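Local coordinates for protein precorrin-3 methylase (Rhodobacter capsulatus, PDB 3NUT) that probably transfers a methyl group from S-adenosyl-L-methionine to a precorrin intermediate during the biosynthesis of cobalamin (vitamin B12), at residues Ala131-Asp136 with Asp163-Phe168; Ala167-Arg172 with Arg226-Val231; Gly194-Phe199 with Ile210-Leu215. One frame throughout, in Å; residues are numbered along the deposited sequence.

Contact 1. Residues Ala131-Asp136 with Asp163-Phe168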
loop_
_atom_site.group_PDB
_atom_site.type_symbol
_atom_site.label_atom_id
_atom_site.label_comp_id
_atom_site.label_asym_id
_atom_site.label_seq_id
_atom_site.Cartn_x
_atom_site.Cartn_y
_atom_site.Cartn_z
ATOM N N ALA A 131 -9.602 5.009 -8.713
ATOM C CA ALA A 131 -9.754 4.318 -7.448
ATOM C C ALA A 131 -10.072 2.808 -7.577
ATOM O O ALA A 131 -11.016 2.308 -6.964
ATOM C CB ALA A 131 -10.810 5.042 -6.609
ATOM N N PRO A 132 -9.265 2.069 -8.359
ATOM C CA PRO A 132 -9.526 0.636 -8.562
ATOM C C PRO A 132 -9.332 -0.286 -7.344
ATOM O O PRO A 132 -9.872 -1.397 -7.326
ATOM C CB PRO A 132 -8.538 0.259 -9.659
ATOM C CG PRO A 132 -7.482 1.303 -9.592
ATOM C CD PRO A 132 -8.152 2.547 -9.191
ATOM N N LEU A 133 -8.581 0.167 -6.342
ATOM C CA LEU A 133 -8.344 -0.643 -5.158
ATOM C C LEU A 133 -9.046 -0.022 -3.963
ATOM O O LEU A 133 -8.649 -0.212 -2.797
ATOM C CB LEU A 133 -6.831 -0.792 -4.891
ATOM C CG LEU A 133 -5.996 -1.421 -5.995
ATOM C CD1 LEU A 133 -4.557 -0.946 -5.898
ATOM C CD2 LEU A 133 -6.069 -2.946 -5.997
ATOM N N GLY A 134 -10.105 0.723 -4.260
ATOM C CA GLY A 134 -10.918 1.365 -3.229
ATOM C C GLY A 134 -11.573 0.411 -2.242
ATOM O O GLY A 134 -11.866 0.794 -1.106
ATOM N N HIS A 135 -11.829 -0.819 -2.677
ATOM C CA HIS A 135 -12.410 -1.830 -1.805
ATOM C C HIS A 135 -11.339 -2.842 -1.418
ATOM O O HIS A 135 -10.205 -2.727 -1.871
ATOM C CB HIS A 135 -13.560 -2.544 -2.519
ATOM C CG HIS A 135 -14.858 -1.798 -2.473
ATOM N ND1 HIS A 135 -14.970 -0.469 -2.837
ATOM C CD2 HIS A 135 -16.107 -2.203 -2.126
ATOM C CE1 HIS A 135 -16.228 -0.086 -2.704
ATOM N NE2 HIS A 135 -16.938 -1.120 -2.280
ATOM N N ASP A 136 -11.720 -3.821 -0.587
ATOM C CA ASP A 136 -10.877 -4.959 -0.231
ATOM C C ASP A 136 -10.056 -5.438 -1.422
ATOM O O ASP A 136 -10.591 -5.681 -2.509
ATOM C CB ASP A 136 -11.726 -6.106 0.310
ATOM C CG ASP A 136 -12.460 -5.734 1.586
ATOM O OD1 ASP A 136 -12.316 -4.588 2.043
ATOM O OD2 ASP A 136 -13.186 -6.582 2.138
ATOM N N ASP A 163 -13.724 -12.396 -3.924
ATOM C CA ASP A 163 -14.079 -11.199 -4.679
ATOM C C ASP A 163 -13.217 -9.997 -4.261
ATOM O O ASP A 163 -13.700 -8.859 -4.200
ATOM C CB ASP A 163 -15.578 -10.870 -4.572
ATOM C CG ASP A 163 -16.008 -9.787 -5.570
ATOM O OD1 ASP A 163 -15.558 -9.842 -6.741
ATOM O OD2 ASP A 163 -16.778 -8.871 -5.183
ATOM N N PHE A 164 -11.950 -10.282 -3.947
ATOM C CA PHE A 164 -10.913 -9.274 -3.728
ATOM C C PHE A 164 -10.521 -8.642 -5.061
ATOM O O PHE A 164 -10.337 -9.348 -6.061
ATOM C CB PHE A 164 -9.657 -9.946 -3.171
ATOM C CG PHE A 164 -9.734 -10.293 -1.718
ATOM C CD1 PHE A 164 -9.424 -9.357 -0.757
ATOM C CD2 PHE A 164 -10.095 -11.564 -1.318
ATOM C CE1 PHE A 164 -9.477 -9.681 0.603
ATOM C CE2 PHE A 164 -10.162 -11.893 0.039
ATOM C CZ PHE A 164 -9.854 -10.942 1.000
ATOM N N ALA A 165 -10.344 -7.329 -5.070
ATOM C CA ALA A 165 -9.667 -6.702 -6.185
ATOM C C ALA A 165 -8.209 -7.138 -6.044
ATOM O O ALA A 165 -7.804 -7.599 -4.968
ATOM C CB ALA A 165 -9.825 -5.158 -6.140
ATOM N N MET A 166 -7.422 -7.053 -7.105
ATOM C CA MET A 166 -6.029 -7.529 -6.997
ATOM C C MET A 166 -4.997 -6.702 -7.740
ATOM O O MET A 166 -5.285 -6.072 -8.782
ATOM C CB MET A 166 -5.871 -8.976 -7.468
ATOM C CG MET A 166 -7.116 -9.822 -7.517
ATOM S SD MET A 166 -6.693 -11.345 -8.370
ATOM C CE MET A 166 -8.286 -12.161 -8.415
ATOM N N ALA A 167 -3.777 -6.755 -7.233
ATOM C CA ALA A 167 -2.662 -6.176 -7.929
ATOM C C ALA A 167 -1.529 -7.178 -8.098
ATOM O O ALA A 167 -1.139 -7.870 -7.153
ATOM C CB ALA A 167 -2.175 -4.930 -7.213
ATOM N N PHE A 168 -0.990 -7.231 -9.310
ATOM C CA PHE A 168 0.097 -8.152 -9.653
ATOM C C PHE A 168 1.441 -7.454 -9.775
ATOM O O PHE A 168 1.603 -6.566 -10.594
ATOM C CB PHE A 168 -0.220 -8.904 -10.962
ATOM C CG PHE A 168 -1.484 -9.731 -10.896
ATOM C CD1 PHE A 168 -1.801 -10.452 -9.735
ATOM C CD2 PHE A 168 -2.352 -9.790 -11.988
ATOM C CE1 PHE A 168 -2.962 -11.214 -9.664
ATOM C CE2 PHE A 168 -3.527 -10.567 -11.931
ATOM C CZ PHE A 168 -3.834 -11.268 -10.768
#
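The F164 ring meets D136 obliquely: its CD1 lies 4.0 Å from D136 C, and D136 CB is almost as near. CG is anti to the carbonyl carbon (chi1 -77°), which puts CD1 beside the D136 backbone and CB, and I140 of the second subunit also packs on the ring. The other flat group, the D136 carboxylate, turns to that subunit: OD2 forms salt bridges with its R155 and K147, and OD1 accepts a hydrogen bond from its N141 N. This pairing of charges across the dimer probably favours an ionised D136.

The contact lies at the start of two parallel neighbours, strands 137-141 and 165-169, in the mixed sheet of a tetrapyrrole methylase. Helix 149-161 connects them in a beta-alpha-beta crossover, and D163 leaves that helix through a Schellman motif. A single hydrogen bond joins the segments. A165 N donates to D136 O at 3.1 Å, tilted 15° from the carbonyl plane, so the strand pairing reaches back into the loop before strand 137-141.

Earlier in that loop, a type I turn from A131 to G134, closed by G134 N bonding A131 O, brings two further groups over A165. The A165 methyl points toward the loop and sits between carbonyl oxygens, CB being 3.7 Å from D136 O and 3.9 Å from P132 O. L133, whose side chain also packs on M122 and A126 of helix 121-129, extends its CD2 branch to the strand: CD2 comes to 4.4 Å from A165 CB and 4.3 Å from M166 O.

Contact 2. Residues Ala167-Arg172 with Arg226-Val231. With SAH (S-adenosyl-L-homocysteine), chain E.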
loop_
_atom_site.group_PDB
_atom_site.type_symbol
_atom_site.label_atom_id
_atom_site.label_comp_id
_atom_site.label_asym_id
_atom_site.label_seq_id
_atom_site.Cartn_x
_atom_site.Cartn_y
_atom_site.Cartn_z
ATOM N N ALA A 167 -3.777 -6.755 -7.233
ATOM C CA ALA A 167 -2.662 -6.176 -7.929
ATOM C C ALA A 167 -1.529 -7.178 -8.098
ATOM O O ALA A 167 -1.139 -7.870 -7.153
ATOM C CB ALA A 167 -2.175 -4.930 -7.213
ATOM N N PHE A 168 -0.990 -7.231 -9.310
ATOM C CA PHE A 168 0.097 -8.152 -9.653
ATOM C C PHE A 168 1.441 -7.454 -9.775
ATOM O O PHE A 168 1.603 -6.566 -10.594
ATOM C CB PHE A 168 -0.220 -8.904 -10.962
ATOM C CG PHE A 168 -1.484 -9.731 -10.896
ATOM C CD1 PHE A 168 -1.801 -10.452 -9.735
ATOM C CD2 PHE A 168 -2.352 -9.790 -11.988
ATOM C CE1 PHE A 168 -2.962 -11.214 -9.664
ATOM C CE2 PHE A 168 -3.527 -10.567 -11.931
ATOM C CZ PHE A 168 -3.834 -11.268 -10.768
ATOM N N TYR A 169 2.392 -7.868 -8.938
ATOM C CA TYR A 169 3.763 -7.394 -9.024
ATOM C C TYR A 169 4.593 -8.425 -9.793
ATOM O O TYR A 169 4.464 -9.639 -9.575
ATOM C CB TYR A 169 4.346 -7.145 -7.622
ATOM C CG TYR A 169 3.867 -5.869 -6.911
ATOM C CD1 TYR A 169 4.737 -4.804 -6.682
ATOM C CD2 TYR A 169 2.550 -5.742 -6.460
ATOM C CE1 TYR A 169 4.305 -3.636 -6.029
ATOM C CE2 TYR A 169 2.110 -4.593 -5.818
ATOM C CZ TYR A 169 2.988 -3.534 -5.589
ATOM O OH TYR A 169 2.530 -2.379 -4.943
ATOM N N ASN A 170 5.437 -7.939 -10.699
ATOM C CA ASN A 170 6.333 -8.806 -11.468
ATOM C C ASN A 170 5.522 -9.736 -12.358
ATOM O O ASN A 170 5.537 -10.944 -12.165
ATOM C CB ASN A 170 7.220 -9.617 -10.516
ATOM C CG ASN A 170 8.015 -8.748 -9.595
ATOM O OD1 ASN A 170 8.797 -7.936 -10.040
ATOM N ND2 ASN A 170 7.812 -8.906 -8.304
ATOM N N PRO A 171 4.794 -9.173 -13.335
ATOM C CA PRO A 171 3.863 -10.032 -14.059
ATOM C C PRO A 171 4.589 -10.959 -15.051
ATOM O O PRO A 171 4.288 -12.158 -15.094
ATOM C CB PRO A 171 2.929 -9.031 -14.768
ATOM C CG PRO A 171 3.449 -7.641 -14.440
ATOM C CD PRO A 171 4.846 -7.818 -13.912
ATOM N N ARG A 172 5.559 -10.420 -15.792
ATOM C CA ARG A 172 6.314 -11.202 -16.770
ATOM C C ARG A 172 7.647 -11.733 -16.244
ATOM O O ARG A 172 8.651 -11.025 -16.269
ATOM C CB ARG A 172 6.569 -10.396 -18.049
ATOM C CG ARG A 172 5.342 -9.757 -18.688
ATOM C CD ARG A 172 4.234 -10.747 -19.094
ATOM N NE ARG A 172 4.685 -11.915 -19.853
ATOM C CZ ARG A 172 5.223 -11.886 -21.074
ATOM N NH1 ARG A 172 5.437 -10.736 -21.713
ATOM N NH2 ARG A 172 5.577 -13.029 -21.651
ATOM N N ARG A 226 7.898 -3.540 -16.463
ATOM C CA ARG A 226 7.693 -2.131 -16.142
ATOM C C ARG A 226 6.217 -1.884 -15.759
ATOM O O ARG A 226 5.722 -0.744 -15.791
ATOM C CB ARG A 226 8.072 -1.314 -17.392
ATOM C CG ARG A 226 8.540 0.114 -17.164
ATOM C CD ARG A 226 10.014 0.251 -16.730
ATOM N NE ARG A 226 10.229 1.576 -16.133
ATOM C CZ ARG A 226 10.032 1.894 -14.845
ATOM N NH1 ARG A 226 9.640 0.983 -13.949
ATOM N NH2 ARG A 226 10.246 3.145 -14.450
ATOM N N THR A 227 5.511 -2.957 -15.398
ATOM C CA THR A 227 4.044 -2.938 -15.354
ATOM C C THR A 227 3.527 -3.582 -14.082
ATOM O O THR A 227 4.095 -4.552 -13.584
ATOM C CB THR A 227 3.463 -3.660 -16.604
ATOM O OG1 THR A 227 3.979 -3.019 -17.769
ATOM C CG2 THR A 227 1.933 -3.632 -16.672
ATOM N N VAL A 228 2.460 -3.000 -13.548
ATOM C CA VAL A 228 1.733 -3.590 -12.457
ATOM C C VAL A 228 0.293 -3.751 -12.964
ATOM O O VAL A 228 -0.253 -2.861 -13.630
ATOM C CB VAL A 228 1.865 -2.750 -11.137
ATOM C CG1 VAL A 228 1.244 -1.366 -11.270
ATOM C CG2 VAL A 228 1.245 -3.486 -9.953
ATOM N N VAL A 229 -0.308 -4.890 -12.667
ATOM C CA VAL A 229 -1.595 -5.236 -13.254
ATOM C C VAL A 229 -2.664 -5.226 -12.167
ATOM O O VAL A 229 -2.564 -5.942 -11.154
ATOM C CB VAL A 229 -1.537 -6.620 -13.982
ATOM C CG1 VAL A 229 -2.908 -7.003 -14.578
ATOM C CG2 VAL A 229 -0.433 -6.643 -15.046
ATOM N N LEU A 230 -3.675 -4.394 -12.372
ATOM C CA LEU A 230 -4.752 -4.269 -11.419
ATOM C C LEU A 230 -5.973 -5.012 -11.929
ATOM O O LEU A 230 -6.357 -4.883 -13.084
ATOM C CB LEU A 230 -5.093 -2.803 -11.140
ATOM C CG LEU A 230 -3.949 -1.859 -10.746
ATOM C CD1 LEU A 230 -4.457 -0.428 -10.672
ATOM C CD2 LEU A 230 -3.255 -2.252 -9.440
ATOM N N VAL A 231 -6.552 -5.812 -11.050
ATOM C CA VAL A 231 -7.752 -6.544 -11.336
ATOM C C VAL A 231 -8.827 -6.004 -10.405
ATOM O O VAL A 231 -8.637 -5.986 -9.194
ATOM C CB VAL A 231 -7.554 -8.055 -11.074
ATOM C CG1 VAL A 231 -8.716 -8.842 -11.664
ATOM C CG2 VAL A 231 -6.250 -8.534 -11.675
HETATM N N SAH E . 8.944 -2.698 -3.408
HETATM C CA SAH E . 8.301 -2.498 -4.743
HETATM C CB SAH E . 7.948 -3.847 -5.390
HETATM C CG SAH E . 9.194 -4.553 -5.925
HETATM S SD SAH E . 8.833 -5.783 -7.157
HETATM C C SAH E . 7.070 -1.714 -4.470
HETATM O O SAH E . 6.778 -1.627 -3.285
HETATM O OXT SAH E . 6.357 -1.169 -5.336
HETATM C "C5'" SAH E . 9.011 -4.861 -8.668
HETATM C "C4'" SAH E . 7.694 -4.843 -9.470
HETATM O "O4'" SAH E . 6.860 -3.784 -8.983
HETATM C "C3'" SAH E . 7.809 -4.595 -10.982
HETATM O "O3'" SAH E . 7.925 -5.788 -11.770
HETATM C "C2'" SAH E . 6.498 -3.920 -11.320
HETATM O "O2'" SAH E . 5.419 -4.871 -11.444
HETATM C "C1'" SAH E . 6.220 -3.104 -10.073
HETATM N N9 SAH E . 6.704 -1.710 -10.209
HETATM C C8 SAH E . 7.716 -1.129 -9.534
HETATM N N7 SAH E . 7.852 0.177 -9.920
HETATM C C5 SAH E . 6.911 0.449 -10.859
HETATM C C6 SAH E . 6.479 1.620 -11.683
HETATM N N6 SAH E . 7.096 2.827 -11.603
HETATM N N1 SAH E . 5.445 1.458 -12.546
HETATM C C2 SAH E . 4.809 0.273 -12.660
HETATM N N3 SAH E . 5.151 -0.823 -11.942
HETATM C C4 SAH E . 6.171 -0.804 -11.046
#
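Two backbone hydrogen bonds pair F168 with V229: F168 N donates to V229 O at 2.7 Å, and the return bond, V229 N to F168 O, is longer at 3.3 Å. CA-H...O contacts supplement them, from A167 CA to V229 O and from V228 CA to F168 O.

Apolar contacts follow the two faces of the sheet. On one, the A167 methyl meets L230 CD2 at 3.6 Å. On the other, the F168 ring crosses V229 and V231 obliquely, its CE2 only 3.4 Å from V231 CG2, while P171 CG touches V229 CG2 beyond. These are neighbouring antiparallel strands, 165-169 and 227-231, of a mixed five-stranded sheet in the tetrapyrrole methylase fold; the end of strand 165-169 and the start of strand 227-231 border the S-adenosyl-L-homocysteine pocket. V228 CG2, anti to its own backbone N (CG1 at chi1 64°), reaches over one face of the Y169 ring. At the edge of that ring, in its plane, lies the ligand's OXT, 3.3 Å from Y169 CE1; Y169 OH is hydrogen-bonded to M122 N.

Polar contacts with the ligand fall on the ribose. Its O2' accepts from N170 N in a nearly straight bond (173°) and donates to T227 O at a short 2.5 Å, so both segments grip one hydroxyl. Next to it, O3' is 2.9 Å from N170 OD1.

Contact 3. Residues Gly194-Phe199 with Ile210-Leu215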
loop_
_atom_site.group_PDB
_atom_site.type_symbol
_atom_site.label_atom_id
_atom_site.label_comp_id
_atom_site.label_asym_id
_atom_site.label_seq_id
_atom_site.Cartn_x
_atom_site.Cartn_y
_atom_site.Cartn_z
ATOM N N GLY A 194 -16.469 -9.852 -18.285
ATOM C CA GLY A 194 -16.377 -8.384 -18.266
ATOM C C GLY A 194 -15.606 -7.771 -17.090
ATOM O O GLY A 194 -15.736 -6.567 -16.815
ATOM N N ARG A 195 -14.802 -8.590 -16.407
ATOM C CA ARG A 195 -13.992 -8.162 -15.262
ATOM C C ARG A 195 -12.868 -7.255 -15.730
ATOM O O ARG A 195 -11.978 -7.688 -16.471
ATOM C CB ARG A 195 -13.409 -9.382 -14.539
ATOM C CG ARG A 195 -12.378 -9.072 -13.451
ATOM C CD ARG A 195 -12.993 -8.373 -12.266
ATOM N NE ARG A 195 -13.825 -9.244 -11.437
ATOM C CZ ARG A 195 -13.377 -10.027 -10.456
ATOM N NH1 ARG A 195 -12.084 -10.101 -10.183
ATOM N NH2 ARG A 195 -14.223 -10.762 -9.750
ATOM N N LEU A 196 -12.914 -5.999 -15.299
ATOM C CA LEU A 196 -11.941 -5.012 -15.723
ATOM C C LEU A 196 -10.505 -5.363 -15.286
ATOM O O LEU A 196 -10.258 -5.691 -14.133
ATOM C CB LEU A 196 -12.345 -3.639 -15.187
ATOM C CG LEU A 196 -13.105 -2.584 -16.018
ATOM C CD1 LEU A 196 -13.930 -3.114 -17.210
ATOM C CD2 LEU A 196 -13.979 -1.746 -15.086
ATOM N N ILE A 197 -9.579 -5.326 -16.239
ATOM C CA ILE A 197 -8.161 -5.480 -15.971
ATOM C C ILE A 197 -7.435 -4.269 -16.536
ATOM O O ILE A 197 -7.780 -3.750 -17.606
ATOM C CB ILE A 197 -7.552 -6.730 -16.631
ATOM C CG1 ILE A 197 -8.553 -7.911 -16.654
ATOM C CG2 ILE A 197 -6.197 -7.080 -15.977
ATOM C CD1 ILE A 197 -8.882 -8.558 -15.286
ATOM N N LEU A 198 -6.418 -3.845 -15.792
ATOM C CA LEU A 198 -5.705 -2.614 -16.048
ATOM C C LEU A 198 -4.241 -2.952 -16.124
ATOM O O LEU A 198 -3.707 -3.604 -15.226
ATOM C CB LEU A 198 -5.899 -1.628 -14.887
ATOM C CG LEU A 198 -7.195 -0.864 -14.647
ATOM C CD1 LEU A 198 -8.310 -1.716 -14.050
ATOM C CD2 LEU A 198 -6.875 0.281 -13.704
ATOM N N PHE A 199 -3.594 -2.493 -17.188
ATOM C CA PHE A 199 -2.156 -2.636 -17.309
ATOM C C PHE A 199 -1.571 -1.241 -17.180
ATOM O O PHE A 199 -1.835 -0.346 -18.008
ATOM C CB PHE A 199 -1.758 -3.310 -18.630
ATOM C CG PHE A 199 -2.299 -4.708 -18.780
ATOM C CD1 PHE A 199 -1.532 -5.807 -18.404
ATOM C CD2 PHE A 199 -3.584 -4.923 -19.287
ATOM C CE1 PHE A 199 -2.031 -7.108 -18.532
ATOM C CE2 PHE A 199 -4.093 -6.210 -19.419
ATOM C CZ PHE A 199 -3.308 -7.310 -19.040
ATOM N N ILE A 210 -1.382 3.567 -19.488
ATOM C CA ILE A 210 -2.331 2.752 -18.769
ATOM C C ILE A 210 -3.463 2.344 -19.684
ATOM O O ILE A 210 -4.130 3.201 -20.272
ATOM C CB ILE A 210 -2.883 3.495 -17.529
ATOM C CG1 ILE A 210 -1.756 3.735 -16.522
ATOM C CG2 ILE A 210 -4.026 2.705 -16.875
ATOM C CD1 ILE A 210 -2.182 4.497 -15.308
ATOM N N SER A 211 -3.678 1.039 -19.797
ATOM C CA SER A 211 -4.773 0.552 -20.600
ATOM C C SER A 211 -5.695 -0.294 -19.743
ATOM O O SER A 211 -5.257 -1.139 -18.969
ATOM C CB SER A 211 -4.271 -0.222 -21.823
ATOM O OG SER A 211 -3.603 -1.414 -21.431
ATOM N N VAL A 212 -6.982 -0.028 -19.879
ATOM C CA VAL A 212 -7.997 -0.769 -19.178
ATOM C C VAL A 212 -8.736 -1.584 -20.220
ATOM O O VAL A 212 -9.257 -1.032 -21.185
ATOM C CB VAL A 212 -9.003 0.166 -18.497
ATOM C CG1 VAL A 212 -9.825 -0.608 -17.466
ATOM C CG2 VAL A 212 -8.292 1.402 -17.863
ATOM N N VAL A 213 -8.762 -2.898 -20.033
ATOM C CA VAL A 213 -9.511 -3.789 -20.914
ATOM C C VAL A 213 -10.319 -4.796 -20.095
ATOM O O VAL A 213 -10.015 -5.036 -18.925
ATOM C CB VAL A 213 -8.576 -4.530 -21.898
ATOM C CG1 VAL A 213 -7.895 -3.540 -22.857
ATOM C CG2 VAL A 213 -7.547 -5.382 -21.148
ATOM N N GLU A 214 -11.346 -5.396 -20.696
ATOM C CA GLU A 214 -12.040 -6.503 -20.035
ATOM C C GLU A 214 -11.182 -7.767 -20.074
ATOM O O GLU A 214 -10.367 -7.930 -20.979
ATOM C CB GLU A 214 -13.378 -6.764 -20.697
ATOM C CG GLU A 214 -14.315 -5.568 -20.711
ATOM C CD GLU A 214 -15.358 -5.690 -21.815
ATOM O OE1 GLU A 214 -14.957 -6.059 -22.950
ATOM O OE2 GLU A 214 -16.558 -5.426 -21.546
ATOM N N LEU A 215 -11.361 -8.642 -19.090
ATOM C CA LEU A 215 -10.602 -9.891 -18.985
ATOM C C LEU A 215 -10.656 -10.739 -20.249
ATOM O O LEU A 215 -9.624 -11.263 -20.688
ATOM C CB LEU A 215 -11.089 -10.697 -17.782
ATOM C CG LEU A 215 -10.563 -12.087 -17.434
ATOM C CD1 LEU A 215 -9.063 -12.109 -17.185
ATOM C CD2 LEU A 215 -11.319 -12.623 -16.225
#
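L198 and V212 lie side by side and point the same way, with L198 CG 3.9 Å from V212 CG1; L196 CG, two residues earlier in the strand, approaches the same methyl at 4.1 Å. On the other face, F199 and V213 cross at about a right angle. V213 CG2, placed between its backbone N and carbonyl carbon, meets the F199 ring at its edge, in plane, 4.0 Å from CE2. Next along that face I197 meets L215 obliquely. Its CG1 is anti to the carbonyl carbon (chi1 -35°), which carries it to 3.7 Å from L215 CA and brings CD1 to L215 CB and CD1. An alanine in place of I197 would probably open a gap beside L215 and the V229 and V231 side chains that the isoleucine touches.

The segments belong to the beta hairpin of strands 196-201 and 209-214, the latter an outermost strand of the mixed sheet within this chain. I197 and V213 exchange backbone hydrogen bonds, I197 N to V213 O at 2.7 Å, and F199 and S211 do the same. At the end, L215 N bonds R195 O less straight, at 135°.

R195 and E214 find their ionic partners elsewhere, in E192 and R216. The hydrogen bonds between the two segments are backbone to backbone, and the side chains add mainly apolar packing, so the peptide groups probably set the register.

In the fold
All three contacts reach one mixed sheet, in the order 137-141, 165-169, 227-231, 196-201, 209-214. Contacts 1 and 2 share A167 and F168 and are fully buried, whereas contact 3, at 209-214, an edge strand of this chain's sheet, is only partly so. Strand 227-231 joins them: V231 N probably bonds M166 O on one side, and L230 O probably accepts from L198 N on the other, while V229 packs on I197 and F199. Contact 1 has one backbone bond and turns its charge to the second subunit; contact 2 combines strand pairing with ligand binding; contact 3, nested within the loop closed by contact 2, is a hairpin ladder of backbone bonds with apolar packing on its faces.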